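Local coordinates for nucleoprotein (Sendai virus, PDB 6M7D), which coats the viral RNA genome as a helical nucleocapsid, one subunit per six nucleotides, shielding it from nucleases and presenting it as template for transcription and replication, at residues A[76-81]-A[169-174]; A[97-102]-A[226-231]; A[260-265]-A[309-314]. All coordinates share one frame; numbering follows the deposited sequence.

Interaction 1 (A[76-81]-A[169-174]); sequences VSLLAM and AIIVQV
Leu78 and Leu79, near the C-terminal end of helix 68-80, both reach across to Val174, and each then picks up an isoleucine further back on helix 163-181. The two helix axes pass 9.9 Å apart and run at 129° to each other, closer to antiparallel than parallel. The tight part is where the leucine methyls meet the isoleucines. Leu78 works through one branch: its CD2 sits 3.7 Å from Ile170 CG2, the two side chains meeting at roughly a right angle, and the same methyl reaches Val174 CG2 at 4.1 Å. Ile170 and Val174 are one helical turn apart, so this methyl is straddled by consecutive turns of the helix. With CG set opposite the backbone N (chi1 -175°), Leu78 is thrown straight at that ridge.

Leu79 sets off to one side of the facing helix and reaches it through CD2, which lies 3.8 Å from Ile171 CG2. Val174 is thus shared, its CG1 turned to Leu79 and its CG2 to Leu78.

The slacker part is toward Met81, whose CB stays 5.0 Å from Ile171 CD1. The Leu78 and Ile171 side chains are also looser here, CG to CG1 4.3 Å, although Ile171 CD1 still rests 3.4 Å from Leu78 O. No hydrogen bond joins the segments, and every touching residue is buried, so this is plain hydrophobic core. Helix 47-62 packs on Leu78 through Ala54 and Leu58, helix 227-239 backs Leu79 through Leu229 and Leu232, and Phe211 closes over Ile170 and Val174.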
loop_
_atom_site.group_PDB
_atom_site.type_symbol
_atom_site.label_atom_id
_atom_site.label_comp_id
_atom_site.label_asym_id
_atom_site.label_seq_id
_atom_site.Cartn_x
_atom_site.Cartn_y
_atom_site.Cartn_z
ATOM N N VAL A 76 16.146 1.886 0.508
ATOM C CA VAL A 76 16.306 1.058 1.697
ATOM C C VAL A 76 17.210 1.746 2.708
ATOM O O VAL A 76 16.965 1.697 3.916
ATOM C CB VAL A 76 16.843 -0.328 1.295
ATOM C CG1 VAL A 76 17.453 -1.037 2.471
ATOM C CG2 VAL A 76 15.734 -1.161 0.701
ATOM N N SER A 77 18.263 2.405 2.227
ATOM C CA SER A 77 19.122 3.210 3.086
ATOM C C SER A 77 18.325 4.310 3.767
ATOM O O SER A 77 18.456 4.539 4.975
ATOM C CB SER A 77 20.246 3.816 2.253
ATOM O OG SER A 77 21.181 2.836 1.867
ATOM N N LEU A 78 17.504 5.013 2.992
ATOM C CA LEU A 78 16.689 6.083 3.545
ATOM C C LEU A 78 15.749 5.561 4.621
ATOM O O LEU A 78 15.632 6.157 5.695
ATOM C CB LEU A 78 15.908 6.757 2.425
ATOM C CG LEU A 78 15.079 7.974 2.799
ATOM C CD1 LEU A 78 15.935 8.970 3.537
ATOM C CD2 LEU A 78 14.517 8.583 1.544
ATOM N N LEU A 79 15.077 4.444 4.356
ATOM C CA LEU A 79 14.159 3.897 5.344
ATOM C C LEU A 79 14.891 3.355 6.563
ATOM O O LEU A 79 14.321 3.318 7.657
ATOM C CB LEU A 79 13.296 2.806 4.722
ATOM C CG LEU A 79 12.522 3.168 3.460
ATOM C CD1 LEU A 79 12.297 1.932 2.630
ATOM C CD2 LEU A 79 11.214 3.825 3.798
ATOM N N ALA A 80 16.139 2.922 6.400
ATOM C CA ALA A 80 16.924 2.461 7.535
ATOM C C ALA A 80 17.475 3.607 8.365
ATOM O O ALA A 80 17.821 3.397 9.529
ATOM C CB ALA A 80 18.070 1.575 7.055
ATOM N N MET A 81 17.573 4.805 7.787
ATOM C CA MET A 81 18.000 5.970 8.554
ATOM C C MET A 81 17.099 6.250 9.748
ATOM O O MET A 81 17.521 6.938 10.680
ATOM C CB MET A 81 18.033 7.208 7.668
ATOM C CG MET A 81 19.144 7.219 6.676
ATOM S SD MET A 81 19.261 8.806 5.864
ATOM C CE MET A 81 19.985 9.772 7.171
ATOM N N ALA A 169 9.207 13.130 7.861
ATOM C CA ALA A 169 8.514 13.661 6.693
ATOM C C ALA A 169 8.927 12.917 5.432
ATOM O O ALA A 169 8.079 12.410 4.685
ATOM C CB ALA A 169 8.798 15.154 6.549
ATOM N N ILE A 170 10.236 12.809 5.203
ATOM C CA ILE A 170 10.728 12.173 3.978
ATOM C C ILE A 170 10.294 10.709 3.913
ATOM O O ILE A 170 9.793 10.228 2.887
ATOM C CB ILE A 170 12.256 12.313 3.884
ATOM C CG1 ILE A 170 12.656 13.784 3.911
ATOM C CG2 ILE A 170 12.773 11.658 2.627
ATOM C CD1 ILE A 170 14.143 14.003 3.930
ATOM N N ILE A 171 10.475 9.980 5.011
ATOM C CA ILE A 171 10.196 8.550 5.004
ATOM C C ILE A 171 8.699 8.290 4.896
ATOM O O ILE A 171 8.261 7.388 4.170
ATOM C CB ILE A 171 10.814 7.903 6.251
ATOM C CG1 ILE A 171 12.334 7.973 6.153
ATOM C CG2 ILE A 171 10.354 6.476 6.401
ATOM C CD1 ILE A 171 13.038 7.509 7.369
ATOM N N VAL A 172 7.893 9.076 5.608
ATOM C CA VAL A 172 6.447 8.983 5.497
ATOM C C VAL A 172 6.013 9.204 4.062
ATOM O O VAL A 172 5.087 8.554 3.576
ATOM C CB VAL A 172 5.786 9.990 6.454
ATOM C CG1 VAL A 172 4.427 10.420 5.953
ATOM C CG2 VAL A 172 5.654 9.377 7.802
ATOM N N GLN A 173 6.682 10.112 3.355
ATOM C CA GLN A 173 6.298 10.348 1.973
ATOM C C GLN A 173 6.689 9.191 1.070
ATOM O O GLN A 173 5.971 8.882 0.116
ATOM C CB GLN A 173 6.915 11.645 1.485
ATOM C CG GLN A 173 6.299 12.850 2.099
ATOM C CD GLN A 173 6.828 14.105 1.501
ATOM O OE1 GLN A 173 6.246 14.651 0.577
ATOM N NE2 GLN A 173 7.950 14.571 2.014
ATOM N N VAL A 174 7.813 8.539 1.348
ATOM C CA VAL A 174 8.151 7.327 0.601
ATOM C C VAL A 174 7.069 6.268 0.791
ATOM O O VAL A 174 6.629 5.608 -0.163
ATOM C CB VAL A 174 9.539 6.816 1.025
ATOM C CG1 VAL A 174 9.858 5.506 0.342
ATOM C CG2 VAL A 174 10.593 7.849 0.708
#

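Interaction 2 (A[97-102]-A[226-231]); sequences ADVKYV and QQSLVS
Asp98, just before strand 99-108, and Val99 and Tyr101 on it converge on Ser228, in the first turn of helix 227-239. The serine CB lies 3.7 Å from Asp98 CB and also meets a methyl of Val99. The hydroxyl is held between the backbone N and the carbonyl carbon (chi1 64°), which aims OG at the strand and brings it 3.4 Å from Val99 CG2. Val99 answers in kind: with chi1 at -76° its CG1 stands opposite the carbonyl carbon, and CG2 is left in the crowded position between N and C, the branch that faces the serine. CG1 turns instead to the side of Gln226, where the approach is loose.

Tyr101 comes from further along the strand, on the same side as Val99. Its ring extends toward the helix, alongside the valine methyl CG2, and only the hydroxyl arrives, OH standing 3.6 Å from Ser228 OG. Asp98 lies outermost. Its carboxylate swings past the helix start, OD1 lying 3.7 Å from Gln227 CB and 3.8 Å from Ser228 N, beside the first turn rather than bonded to it.

The strand and helix segments run at 72° to each other, and no hydrogen bond crosses between them. Two hydroxyls thus sit close without a bond, and a carboxylate lies near the N-terminal end of a helix, where the helix dipole would probably make a negative charge welcome. What holds the start of the strand to the helix is therefore mostly van der Waals packing round one small serine, perhaps aided by that electrostatic attraction at the exposed aspartate.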
loop_
_atom_site.group_PDB
_atom_site.type_symbol
_atom_site.label_atom_id
_atom_site.label_comp_id
_atom_site.label_asym_id
_atom_site.label_seq_id
_atom_site.Cartn_x
_atom_site.Cartn_y
_atom_site.Cartn_z
ATOM N N ALA A 97 14.823 -13.102 -0.954
ATOM C CA ALA A 97 15.653 -13.827 -1.946
ATOM C C ALA A 97 15.869 -12.952 -3.186
ATOM O O ALA A 97 16.672 -13.340 -4.055
ATOM C CB ALA A 97 14.997 -15.138 -2.304
ATOM N N ASP A 98 15.154 -11.826 -3.262
ATOM C CA ASP A 98 15.238 -10.895 -4.420
ATOM C C ASP A 98 16.633 -10.268 -4.534
ATOM O O ASP A 98 17.151 -10.211 -5.664
ATOM C CB ASP A 98 14.138 -9.833 -4.346
ATOM C CG ASP A 98 12.812 -10.312 -4.911
ATOM O OD1 ASP A 98 11.778 -10.098 -4.246
ATOM O OD2 ASP A 98 12.826 -10.893 -6.012
ATOM N N VAL A 99 17.234 -9.858 -3.412
ATOM C CA VAL A 99 18.569 -9.185 -3.474
ATOM C C VAL A 99 19.374 -9.429 -2.193
ATOM O O VAL A 99 18.781 -9.835 -1.177
ATOM C CB VAL A 99 18.430 -7.668 -3.715
ATOM C CG1 VAL A 99 18.091 -7.322 -5.157
ATOM C CG2 VAL A 99 17.440 -7.030 -2.755
ATOM N N LYS A 100 20.691 -9.212 -2.282
ATOM C CA LYS A 100 21.610 -9.293 -1.159
ATOM C C LYS A 100 22.073 -7.885 -0.824
ATOM O O LYS A 100 22.661 -7.205 -1.669
ATOM C CB LYS A 100 22.808 -10.184 -1.480
ATOM C CG LYS A 100 23.603 -10.590 -0.260
ATOM C CD LYS A 100 25.001 -11.033 -0.638
ATOM C CE LYS A 100 25.815 -9.879 -1.193
ATOM N NZ LYS A 100 27.247 -10.240 -1.350
ATOM N N TYR A 101 21.796 -7.448 0.396
ATOM C CA TYR A 101 22.124 -6.101 0.837
ATOM C C TYR A 101 23.547 -6.089 1.373
ATOM O O TYR A 101 23.866 -6.823 2.312
ATOM C CB TYR A 101 21.142 -5.622 1.903
ATOM C CG TYR A 101 19.781 -5.270 1.360
ATOM C CD1 TYR A 101 19.649 -4.530 0.199
ATOM C CD2 TYR A 101 18.633 -5.681 2.004
ATOM C CE1 TYR A 101 18.413 -4.204 -0.297
ATOM C CE2 TYR A 101 17.393 -5.362 1.513
ATOM C CZ TYR A 101 17.287 -4.625 0.364
ATOM O OH TYR A 101 16.046 -4.307 -0.129
ATOM N N VAL A 102 24.397 -5.270 0.768
ATOM C CA VAL A 102 25.761 -5.063 1.233
ATOM C C VAL A 102 25.774 -3.753 2.001
ATOM O O VAL A 102 25.666 -2.675 1.412
ATOM C CB VAL A 102 26.762 -5.040 0.074
ATOM C CG1 VAL A 102 28.162 -5.296 0.586
ATOM C CG2 VAL A 102 26.386 -6.070 -0.949
ATOM N N GLN A 226 11.274 -3.060 -7.844
ATOM C CA GLN A 226 11.989 -3.715 -6.755
ATOM C C GLN A 226 10.990 -4.293 -5.769
ATOM O O GLN A 226 10.502 -3.584 -4.885
ATOM C CB GLN A 226 12.932 -2.738 -6.062
ATOM C CG GLN A 226 14.084 -2.315 -6.929
ATOM C CD GLN A 226 14.708 -3.480 -7.651
ATOM O OE1 GLN A 226 15.250 -4.388 -7.029
ATOM N NE2 GLN A 226 14.628 -3.468 -8.973
ATOM N N GLN A 227 10.701 -5.585 -5.912
ATOM C CA GLN A 227 9.839 -6.265 -4.955
ATOM C C GLN A 227 10.536 -6.457 -3.618
ATOM O O GLN A 227 9.874 -6.717 -2.612
ATOM C CB GLN A 227 9.394 -7.611 -5.522
ATOM C CG GLN A 227 8.172 -8.207 -4.856
ATOM C CD GLN A 227 6.883 -7.668 -5.417
ATOM O OE1 GLN A 227 6.443 -6.579 -5.062
ATOM N NE2 GLN A 227 6.269 -8.427 -6.302
ATOM N N SER A 228 11.861 -6.327 -3.585
ATOM C CA SER A 228 12.591 -6.430 -2.325
ATOM C C SER A 228 12.298 -5.243 -1.424
ATOM O O SER A 228 12.135 -5.396 -0.210
ATOM C CB SER A 228 14.086 -6.520 -2.601
ATOM O OG SER A 228 14.547 -5.331 -3.211
ATOM N N LEU A 229 12.230 -4.049 -2.007
ATOM C CA LEU A 229 11.900 -2.857 -1.239
ATOM C C LEU A 229 10.471 -2.920 -0.716
ATOM O O LEU A 229 10.209 -2.592 0.447
ATOM C CB LEU A 229 12.116 -1.631 -2.116
ATOM C CG LEU A 229 11.612 -0.269 -1.676
ATOM C CD1 LEU A 229 12.480 0.273 -0.576
ATOM C CD2 LEU A 229 11.627 0.645 -2.873
ATOM N N VAL A 230 9.538 -3.353 -1.561
ATOM C CA VAL A 230 8.153 -3.511 -1.137
ATOM C C VAL A 230 8.050 -4.556 -0.039
ATOM O O VAL A 230 7.276 -4.404 0.909
ATOM C CB VAL A 230 7.271 -3.865 -2.348
ATOM C CG1 VAL A 230 5.816 -3.968 -1.943
ATOM C CG2 VAL A 230 7.449 -2.831 -3.438
ATOM N N SER A 231 8.832 -5.630 -0.145
ATOM C CA SER A 231 8.831 -6.649 0.896
ATOM C C SER A 231 9.375 -6.101 2.202
ATOM O O SER A 231 8.851 -6.408 3.273
ATOM C CB SER A 231 9.653 -7.852 0.449
ATOM O OG SER A 231 11.004 -7.491 0.280
#

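Interaction 3 (A[260-265]-A[309-314]); sequences YIRDAG and RAPFIC. With nucleotides of chain B.
Asp263 N donates to Pro311 O (2.7 Å, N-H...O angle 140°), reaching a lone pair in the carbonyl plane from within a type II turn that runs from Ile261 to Ala264 and is closed by its own Ala264 N to Ile261 O bond. Asp263 takes a positive phi, 65°, as the third residue of such a turn does, and its carboxylate curls back so that OD1 lies 3.3 Å from Pro311 CA.

Arg262 runs alongside the proline, pointing the same way, with CB 3.6 Å from Pro311 CB. Its CG then slants across Phe312, 3.8 Å from CZ. Pro311 CB itself lies over one face of the Phe312 ring, near its centre, while Ile261 CG2 meets the ring edge, 4.1 Å from CE1. Further along, Gly265 has a positive phi (87°), a backbone shape that calls for glycine, and Cys314 SG occupies the side where a side chain would start, 3.6 Å from Gly265 CA.

The RNA touches both ends of segment 260-265. Tyr260, an established RNA-binding residue, presents its ring edge to the base of U6 of chain B, CD1 to N3 3.6 Å, and Gly265 CA lies 3.3 Å from U2 of chain B O3'. Around this junction, helix 163-181 packs on Ile261 through Trp175 and Leu178, helix 227-239 supports Phe312 through Val234 and Val238, and Tyr303 of helix 290-305 covers Pro311.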
loop_
_atom_site.group_PDB
_atom_site.type_symbol
_atom_site.label_atom_id
_atom_site.label_comp_id
_atom_site.label_asym_id
_atom_site.label_seq_id
_atom_site.Cartn_x
_atom_site.Cartn_y
_atom_site.Cartn_z
ATOM N N TYR A 260 -3.402 2.577 5.075
ATOM C CA TYR A 260 -3.817 2.902 3.707
ATOM C C TYR A 260 -3.302 1.905 2.672
ATOM O O TYR A 260 -3.917 1.748 1.617
ATOM C CB TYR A 260 -3.357 4.300 3.325
ATOM C CG TYR A 260 -4.140 5.379 3.996
ATOM C CD1 TYR A 260 -5.452 5.626 3.649
ATOM C CD2 TYR A 260 -3.571 6.146 4.991
ATOM C CE1 TYR A 260 -6.168 6.608 4.269
ATOM C CE2 TYR A 260 -4.282 7.125 5.616
ATOM C CZ TYR A 260 -5.576 7.356 5.251
ATOM O OH TYR A 260 -6.271 8.347 5.879
ATOM N N ILE A 261 -2.174 1.247 2.937
ATOM C CA ILE A 261 -1.614 0.261 2.016
ATOM C C ILE A 261 -2.305 -1.085 2.146
ATOM O O ILE A 261 -2.306 -1.869 1.193
ATOM C CB ILE A 261 -0.101 0.110 2.255
ATOM C CG1 ILE A 261 0.617 1.433 2.015
ATOM C CG2 ILE A 261 0.513 -0.931 1.357
ATOM C CD1 ILE A 261 2.039 1.422 2.462
ATOM N N ARG A 262 -2.899 -1.373 3.297
ATOM C CA ARG A 262 -3.573 -2.645 3.502
ATOM C C ARG A 262 -4.623 -2.883 2.428
ATOM O O ARG A 262 -5.396 -1.990 2.080
ATOM C CB ARG A 262 -4.223 -2.673 4.878
ATOM C CG ARG A 262 -3.273 -2.915 6.014
ATOM C CD ARG A 262 -3.973 -2.681 7.312
ATOM N NE ARG A 262 -3.181 -3.047 8.477
ATOM C CZ ARG A 262 -3.698 -3.188 9.691
ATOM N NH1 ARG A 262 -4.993 -2.996 9.878
ATOM N NH2 ARG A 262 -2.933 -3.526 10.716
ATOM N N ASP A 263 -4.633 -4.102 1.896
ATOM C CA ASP A 263 -5.596 -4.601 0.923
ATOM C C ASP A 263 -5.527 -3.877 -0.407
ATOM O O ASP A 263 -6.496 -3.900 -1.161
ATOM C CB ASP A 263 -7.025 -4.544 1.468
ATOM C CG ASP A 263 -7.170 -5.284 2.769
ATOM O OD1 ASP A 263 -6.701 -6.431 2.857
ATOM O OD2 ASP A 263 -7.743 -4.717 3.715
ATOM N N ALA A 264 -4.412 -3.225 -0.709
ATOM C CA ALA A 264 -4.201 -2.678 -2.037
ATOM C C ALA A 264 -4.101 -3.812 -3.047
ATOM O O ALA A 264 -3.360 -4.776 -2.842
ATOM C CB ALA A 264 -2.941 -1.822 -2.055
ATOM N N GLY A 265 -4.856 -3.698 -4.134
ATOM C CA GLY A 265 -5.001 -4.772 -5.083
ATOM C C GLY A 265 -6.097 -5.758 -4.755
ATOM O O GLY A 265 -6.560 -6.465 -5.653
ATOM N N ARG A 309 -0.134 -10.558 7.090
ATOM C CA ARG A 309 0.350 -10.303 5.743
ATOM C C ARG A 309 -0.723 -10.484 4.687
ATOM O O ARG A 309 -0.440 -10.301 3.504
ATOM C CB ARG A 309 1.525 -11.217 5.420
ATOM C CG ARG A 309 2.797 -10.853 6.118
ATOM C CD ARG A 309 3.732 -12.023 6.122
ATOM N NE ARG A 309 4.601 -11.983 7.284
ATOM C CZ ARG A 309 5.847 -11.543 7.257
ATOM N NH1 ARG A 309 6.367 -11.115 6.119
ATOM N NH2 ARG A 309 6.570 -11.536 8.365
ATOM N N ALA A 310 -1.932 -10.854 5.086
ATOM C CA ALA A 310 -3.030 -10.954 4.134
ATOM C C ALA A 310 -3.350 -9.643 3.430
ATOM O O ALA A 310 -3.707 -9.691 2.242
ATOM C CB ALA A 310 -4.266 -11.495 4.849
ATOM N N PRO A 311 -3.279 -8.470 4.070
ATOM C CA PRO A 311 -3.545 -7.229 3.339
ATOM C C PRO A 311 -2.539 -6.908 2.261
ATOM O O PRO A 311 -2.766 -5.966 1.500
ATOM C CB PRO A 311 -3.514 -6.175 4.440
ATOM C CG PRO A 311 -3.876 -6.892 5.631
ATOM C CD PRO A 311 -3.248 -8.211 5.518
ATOM N N PHE A 312 -1.439 -7.644 2.158
ATOM C CA PHE A 312 -0.371 -7.275 1.241
ATOM C C PHE A 312 -0.079 -8.360 0.224
ATOM O O PHE A 312 0.945 -8.299 -0.450
ATOM C CB PHE A 312 0.895 -6.919 2.015
ATOM C CG PHE A 312 0.636 -6.060 3.197
ATOM C CD1 PHE A 312 0.382 -4.716 3.040
ATOM C CD2 PHE A 312 0.613 -6.598 4.462
ATOM C CE1 PHE A 312 0.125 -3.932 4.115
ATOM C CE2 PHE A 312 0.357 -5.812 5.536
ATOM C CZ PHE A 312 0.113 -4.476 5.363
ATOM N N ILE A 313 -0.972 -9.334 0.076
ATOM C CA ILE A 313 -0.703 -10.430 -0.840
ATOM C C ILE A 313 -0.657 -9.948 -2.282
ATOM O O ILE A 313 0.021 -10.548 -3.116
ATOM C CB ILE A 313 -1.739 -11.550 -0.655
ATOM C CG1 ILE A 313 -3.150 -10.996 -0.792
ATOM C CG2 ILE A 313 -1.544 -12.232 0.677
ATOM C CD1 ILE A 313 -4.203 -12.046 -0.842
ATOM N N CYS A 314 -1.341 -8.853 -2.603
ATOM C CA CYS A 314 -1.370 -8.427 -3.993
ATOM C C CYS A 314 -0.245 -7.464 -4.336
ATOM O O CYS A 314 0.254 -7.493 -5.464
ATOM C CB CYS A 314 -2.718 -7.800 -4.342
ATOM S SG CYS A 314 -2.912 -7.518 -6.112
ATOM P P U B 6 -10.409 10.008 0.032
ATOM O OP1 U B 6 -10.734 11.436 0.171
ATOM O OP2 U B 6 -9.218 9.614 -0.731
ATOM O "O5'" U B 6 -10.304 9.371 1.479
ATOM C "C5'" U B 6 -11.423 9.327 2.348
ATOM C "C4'" U B 6 -11.203 8.352 3.471
ATOM O "O4'" U B 6 -11.326 6.997 2.974
ATOM C "C3'" U B 6 -9.830 8.373 4.110
ATOM O "O3'" U B 6 -9.627 9.456 5.012
ATOM C "C2'" U B 6 -9.754 6.992 4.746
ATOM O "O2'" U B 6 -10.510 6.944 5.944
ATOM C "C1'" U B 6 -10.470 6.140 3.696
ATOM N N1 U B 6 -9.514 5.485 2.767
ATOM C C2 U B 6 -9.022 4.245 3.121
ATOM O O2 U B 6 -9.343 3.665 4.131
ATOM N N3 U B 6 -8.130 3.682 2.263
ATOM C C4 U B 6 -7.673 4.228 1.096
ATOM O O4 U B 6 -6.866 3.596 0.427
ATOM C C5 U B 6 -8.219 5.513 0.790
ATOM C C6 U B 6 -9.092 6.081 1.612
ATOM P P U B 3 -7.695 -3.331 -7.667
ATOM O OP1 U B 3 -7.925 -3.320 -6.215
ATOM O OP2 U B 3 -8.576 -4.120 -8.535
ATOM O "O5'" U B 3 -7.706 -1.826 -8.147
ATOM C "C5'" U B 3 -6.618 -0.968 -7.857
ATOM C "C4'" U B 3 -6.587 0.210 -8.789
ATOM O "O4'" U B 3 -6.397 -0.248 -10.155
ATOM C "C3'" U B 3 -7.857 1.046 -8.792
ATOM O "O3'" U B 3 -7.511 2.415 -8.949
ATOM C "C2'" U B 3 -8.589 0.556 -10.034
ATOM O "O2'" U B 3 -9.489 1.489 -10.582
ATOM C "C1'" U B 3 -7.431 0.254 -10.974
ATOM N N1 U B 3 -7.759 -0.751 -11.996
ATOM C C2 U B 3 -7.540 -0.448 -13.317
ATOM O O2 U B 3 -7.059 0.601 -13.683
ATOM N N3 U B 3 -7.897 -1.421 -14.202
ATOM C C4 U B 3 -8.456 -2.641 -13.905
ATOM O O4 U B 3 -8.727 -3.423 -14.814
ATOM C C5 U B 3 -8.656 -2.880 -12.518
ATOM C C6 U B 3 -8.316 -1.947 -11.642
ATOM P P U B 2 -7.154 -8.299 -10.281
ATOM O OP1 U B 2 -7.732 -8.601 -8.964
ATOM O OP2 U B 2 -7.998 -8.164 -11.477
ATOM O "O5'" U B 2 -6.363 -6.937 -10.132
ATOM C "C5'" U B 2 -5.473 -6.702 -9.055
ATOM C "C4'" U B 2 -4.841 -5.350 -9.196
ATOM O "O4'" U B 2 -4.151 -5.274 -10.458
ATOM C "C3'" U B 2 -5.810 -4.195 -9.242
ATOM O "O3'" U B 2 -6.200 -3.791 -7.950
ATOM C "C2'" U B 2 -5.039 -3.126 -10.005
ATOM O "O2'" U B 2 -4.141 -2.451 -9.141
ATOM C "C1'" U B 2 -4.210 -3.961 -10.961
ATOM N N1 U B 2 -4.716 -4.009 -12.349
ATOM C C2 U B 2 -4.424 -2.965 -13.192
ATOM O O2 U B 2 -3.826 -1.973 -12.836
ATOM N N3 U B 2 -4.861 -3.110 -14.473
ATOM C C4 U B 2 -5.541 -4.185 -14.980
ATOM O O4 U B 2 -5.883 -4.184 -16.156
ATOM C C5 U B 2 -5.787 -5.231 -14.046
ATOM C C6 U B 2 -5.367 -5.118 -12.797
#

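Interactions 1 and 2 are directly joined and interlock along the chain, their segments alternating: Val76 CG2 lies 3.3 Å from Tyr101 OH, and Leu79 CD1 lies 3.6 Å from Leu229 CD1, so helix 68-80 packs against both strand 99-108 and helix 227-239. Interaction 3 follows later in sequence and stands apart, its centre about 20 Å from that of interaction 1 and 18 Å from that of interaction 2. It alone meets the RNA; interaction 1 has its nearest atom about 13 Å from the bound nucleic acid. For interaction 2 the nearest atom is about 10 Å from the bound nucleic acid. Helix 163-181, which bears residues 169-174, also packs on Ile261, and helix 227-239, which bears residues 227-231, packs on Phe312.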